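Local coordinates for peptidoglycan-N-acetylglucosamine deacetylase BC_1974 (Bacillus cereus, PDB 5N1P), which removes the acetyl group from N-acetylglucosamine residues of peptidoglycan, using a bound metal ion such as zinc, at residues D10-Y15 against F32-A37. Sequence-based numbering, arbitrary orientation.
Sequences DGPGKY and FFLIGA. With ZN (zinc ion), chain F; 8GK (~{N}-oxidanylnaphthalene-1-carboxamide), chain E.
In the NodB (CE4) domain, the loop after strand 2-9, which brings Asp10 to the zinc site, is tied by its backbone to the end of strand 31-34 and to Ile35, the N-cap residue of helix 36-41. Asp10 N donates to Phe33 O (3.1 Å), and Ile35 N donates to Gly11 O (3.0 Å). The second bond is fairly straight, 158° at the hydrogen. Gly11 O also receives a CA-H contact from Leu34. Strand 2-9 ends in Asp9, the probable proton acceptor of this deacetylase family, and the chain turns at Asp10, the metal ligand. The CB of Asp10 points away from strand 31-34 overall but still touches Ile35 CD1. Asp10 OD1 binds the zinc ion at 2.2 Å. His59 and His63 complete the protein ligands. The hydroxamate of the inhibitor chelates the same ion through O12 and O14. Asp10 OD2 accepts a hydrogen bond from the zinc-bound water (O to OD2 2.5 Å). Ile35 CD1 lies against Asp10 CA at 3.6 Å. Ile35 CG1, anti to the carbonyl carbon (chi1 -66°), and an extended chi2 together bring CD1 there. Pro12 follows a cis peptide bond. Its CD meets Leu34 CD2 at 3.8 Å, the two side chains crossing at about a right angle. Helix 43-51 covers both, through Leu45 on Pro12 and Val46 on Leu34.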
ATOM      1  N   ASP A  10       5.659  -1.575   3.036  1.00 20.28           N
ATOM      2  CA  ASP A  10       6.973  -1.839   3.647  1.00 20.61           C
ATOM      3  C   ASP A  10       7.423  -3.293   3.500  1.00 21.46           C
ATOM      4  O   ASP A  10       8.521  -3.640   3.937  1.00 25.07           O
ATOM      5  CB  ASP A  10       7.049  -1.457   5.140  1.00 21.12           C
ATOM      6  CG  ASP A  10       6.805   0.034   5.414  1.00 28.77           C
ATOM      7  OD1 ASP A  10       6.820   0.864   4.487  1.00 25.28           O
ATOM      8  OD2 ASP A  10       6.621   0.386   6.601  1.00 31.24           O
ATOM      9  N   GLY A  11       6.606  -4.132   2.872  1.00 19.73           N
ATOM     10  CA  GLY A  11       6.949  -5.537   2.722  1.00 18.06           C
ATOM     11  C   GLY A  11       7.695  -5.889   1.438  1.00 18.44           C
ATOM     12  O   GLY A  11       8.239  -5.008   0.751  1.00 20.69           O
ATOM     13  N   PRO A  12       7.737  -7.185   1.094  1.00 18.81           N
ATOM     14  CA  PRO A  12       7.135  -8.273   1.883  1.00 18.77           C
ATOM     15  C   PRO A  12       7.912  -8.605   3.146  1.00 24.72           C
ATOM     16  O   PRO A  12       9.020  -8.106   3.385  1.00 24.18           O
ATOM     17  CB  PRO A  12       7.160  -9.481   0.928  1.00 21.66           C
ATOM     18  CG  PRO A  12       7.447  -8.916  -0.440  1.00 22.60           C
ATOM     19  CD  PRO A  12       8.255  -7.665  -0.200  1.00 19.81           C
ATOM     20  N   GLY A  13       7.325  -9.462   3.963  1.00 25.61           N
ATOM     21  CA  GLY A  13       7.946  -9.822   5.223  1.00 26.55           C
ATOM     22  C   GLY A  13       7.387 -11.127   5.735  1.00 23.04           C
ATOM     23  O   GLY A  13       6.646 -11.810   5.034  1.00 25.07           O
ATOM     24  N   LYS A  14       7.727 -11.456   6.975  1.00 27.50           N
ATOM     25  CA  LYS A  14       7.402 -12.763   7.535  1.00 29.17           C
ATOM     26  C   LYS A  14       5.931 -12.963   7.930  1.00 26.64           C
ATOM     27  O   LYS A  14       5.559 -14.047   8.369  1.00 31.63           O
ATOM     28  CB  LYS A  14       8.294 -13.029   8.753  1.00 37.05           C
ATOM     29  CG  LYS A  14       8.138 -12.029   9.875  1.00 40.55           C
ATOM     30  CD  LYS A  14       9.035 -12.408  11.050  1.00 53.74           C
ATOM     31  CE  LYS A  14       8.925 -11.412  12.195  1.00 68.58           C
ATOM     32  NZ  LYS A  14       9.402 -10.049  11.827  1.00 74.35           N
ATOM     33  N   TYR A  15       5.097 -11.942   7.767  1.00 27.10           N
ATOM     34  CA  TYR A  15       3.669 -12.087   8.070  1.00 28.11           C
ATOM     35  C   TYR A  15       2.833 -12.032   6.798  1.00 23.63           C
ATOM     36  O   TYR A  15       1.608 -12.124   6.849  1.00 26.28           O
ATOM     37  CB  TYR A  15       3.195 -10.995   9.038  1.00 28.80           C
ATOM     38  CG  TYR A  15       4.015 -10.904  10.302  1.00 28.43           C
ATOM     39  CD1 TYR A  15       3.952 -11.903  11.263  1.00 33.26           C
ATOM     40  CD2 TYR A  15       4.850  -9.819  10.533  1.00 29.61           C
ATOM     41  CE1 TYR A  15       4.700 -11.830  12.420  1.00 38.06           C
ATOM     42  CE2 TYR A  15       5.599  -9.730  11.693  1.00 32.98           C
ATOM     43  CZ  TYR A  15       5.526 -10.743  12.627  1.00 39.69           C
ATOM     44  OH  TYR A  15       6.267 -10.664  13.780  1.00 39.51           O
ATOM     45  N   PHE A  32      -0.300  -3.865  -2.524  1.00 17.30           N
ATOM     46  CA  PHE A  32       0.931  -3.965  -1.749  1.00 15.74           C
ATOM     47  C   PHE A  32       1.967  -3.014  -2.303  1.00 18.15           C
ATOM     48  O   PHE A  32       2.175  -2.989  -3.508  1.00 18.45           O
ATOM     49  CB  PHE A  32       1.493  -5.398  -1.801  1.00 17.11           C
ATOM     50  CG  PHE A  32       0.646  -6.397  -1.073  1.00 16.48           C
ATOM     51  CD1 PHE A  32      -0.432  -7.002  -1.695  1.00 17.70           C
ATOM     52  CD2 PHE A  32       0.897  -6.686   0.256  1.00 17.99           C
ATOM     53  CE1 PHE A  32      -1.231  -7.898  -1.013  1.00 20.46           C
ATOM     54  CE2 PHE A  32       0.113  -7.593   0.949  1.00 21.66           C
ATOM     55  CZ  PHE A  32      -0.958  -8.201   0.312  1.00 21.99           C
ATOM     56  N   PHE A  33       2.644  -2.267  -1.434  1.00 16.40           N
ATOM     57  CA  PHE A  33       3.683  -1.333  -1.857  1.00 15.09           C
ATOM     58  C   PHE A  33       4.997  -1.773  -1.237  1.00 15.49           C
ATOM     59  O   PHE A  33       5.164  -1.751  -0.015  1.00 17.61           O
ATOM     60  CB  PHE A  33       3.314   0.108  -1.448  1.00 16.94           C
ATOM     61  CG  PHE A  33       2.124   0.651  -2.189  1.00 18.21           C
ATOM     62  CD1 PHE A  33       2.224   0.985  -3.538  1.00 16.78           C
ATOM     63  CD2 PHE A  33       0.917   0.851  -1.531  1.00 19.64           C
ATOM     64  CE1 PHE A  33       1.144   1.516  -4.220  1.00 18.22           C
ATOM     65  CE2 PHE A  33      -0.187   1.375  -2.219  1.00 18.86           C
ATOM     66  CZ  PHE A  33      -0.072   1.700  -3.557  1.00 18.09           C
ATOM     67  N   LEU A  34       5.904  -2.231  -2.095  1.00 16.42           N
ATOM     68  CA  LEU A  34       7.057  -3.002  -1.661  1.00 17.48           C
ATOM     69  C   LEU A  34       8.344  -2.195  -1.644  1.00 17.64           C
ATOM     70  O   LEU A  34       8.565  -1.344  -2.507  1.00 17.85           O
ATOM     71  CB  LEU A  34       7.240  -4.205  -2.587  1.00 16.46           C
ATOM     72  CG  LEU A  34       6.007  -5.094  -2.810  1.00 16.62           C
ATOM     73  CD1 LEU A  34       6.450  -6.316  -3.622  1.00 17.54           C
ATOM     74  CD2 LEU A  34       5.408  -5.488  -1.473  1.00 18.02           C
ATOM     75  N   ILE A  35       9.206  -2.514  -0.682  1.00 18.18           N
ATOM     76  CA  ILE A  35      10.534  -1.908  -0.579  1.00 18.44           C
ATOM     77  C   ILE A  35      11.540  -2.802  -1.287  1.00 22.07           C
ATOM     78  O   ILE A  35      11.515  -4.012  -1.120  1.00 22.46           O
ATOM     79  CB  ILE A  35      10.936  -1.714   0.878  1.00 20.51           C
ATOM     80  CG1 ILE A  35      10.008  -0.680   1.527  1.00 22.09           C
ATOM     81  CG2 ILE A  35      12.398  -1.297   0.970  1.00 24.69           C
ATOM     82  CD1 ILE A  35      10.276  -0.439   3.001  1.00 28.98           C
ATOM     83  N   GLY A  36      12.415  -2.202  -2.094  1.00 22.62           N
ATOM     84  CA  GLY A  36      13.305  -2.972  -2.955  1.00 22.13           C
ATOM     85  C   GLY A  36      14.118  -4.063  -2.278  1.00 21.78           C
ATOM     86  O   GLY A  36      14.208  -5.163  -2.802  1.00 25.82           O
ATOM     87  N   ALA A  37      14.704  -3.772  -1.114  1.00 25.25           N
ATOM     88  CA  ALA A  37      15.486  -4.788  -0.414  1.00 31.47           C
ATOM     89  C   ALA A  37      14.636  -6.010  -0.071  1.00 27.63           C
ATOM     90  O   ALA A  37      15.117  -7.141  -0.124  1.00 29.01           O
ATOM     91  CB  ALA A  37      16.120  -4.206   0.849  1.00 35.38           C
TER
HETATM   92 ZN    ZN F 302       6.646   3.011   4.550  1.00 30.70          ZN
HETATM   93  C1  8GK E 301       4.778   5.285   5.245  1.00 51.25           C
HETATM   94  C2  8GK E 301       4.491   6.427   6.163  1.00 53.63           C
HETATM   95  C3  8GK E 301       5.308   6.602   7.270  1.00 58.49           C
HETATM   96  C4  8GK E 301       5.080   7.667   8.134  1.00 62.12           C
HETATM   97  C5  8GK E 301       4.042   8.566   7.885  1.00 59.54           C
HETATM   98  C6  8GK E 301       3.227   8.391   6.772  1.00 56.64           C
HETATM   99  C7  8GK E 301       3.457   7.321   5.909  1.00 59.09           C
HETATM  100  C8  8GK E 301       5.901   7.824   9.242  1.00 58.21           C
HETATM  101  C9  8GK E 301       6.938   6.930   9.496  1.00 50.07           C
HETATM  102  C10 8GK E 301       7.162   5.864   8.632  1.00 54.41           C
HETATM  103  C11 8GK E 301       6.346   5.707   7.520  1.00 51.04           C
HETATM  104  O12 8GK E 301       5.811   5.344   4.608  1.00 34.22           O
HETATM  105  N13 8GK E 301       3.964   4.235   5.153  1.00 56.50           N
HETATM  106  O14 8GK E 301       4.554   2.997   4.902  1.00 49.48           O
HETATM  107  O   HOH W   1       6.584   2.852   6.839  1.00 30.31           O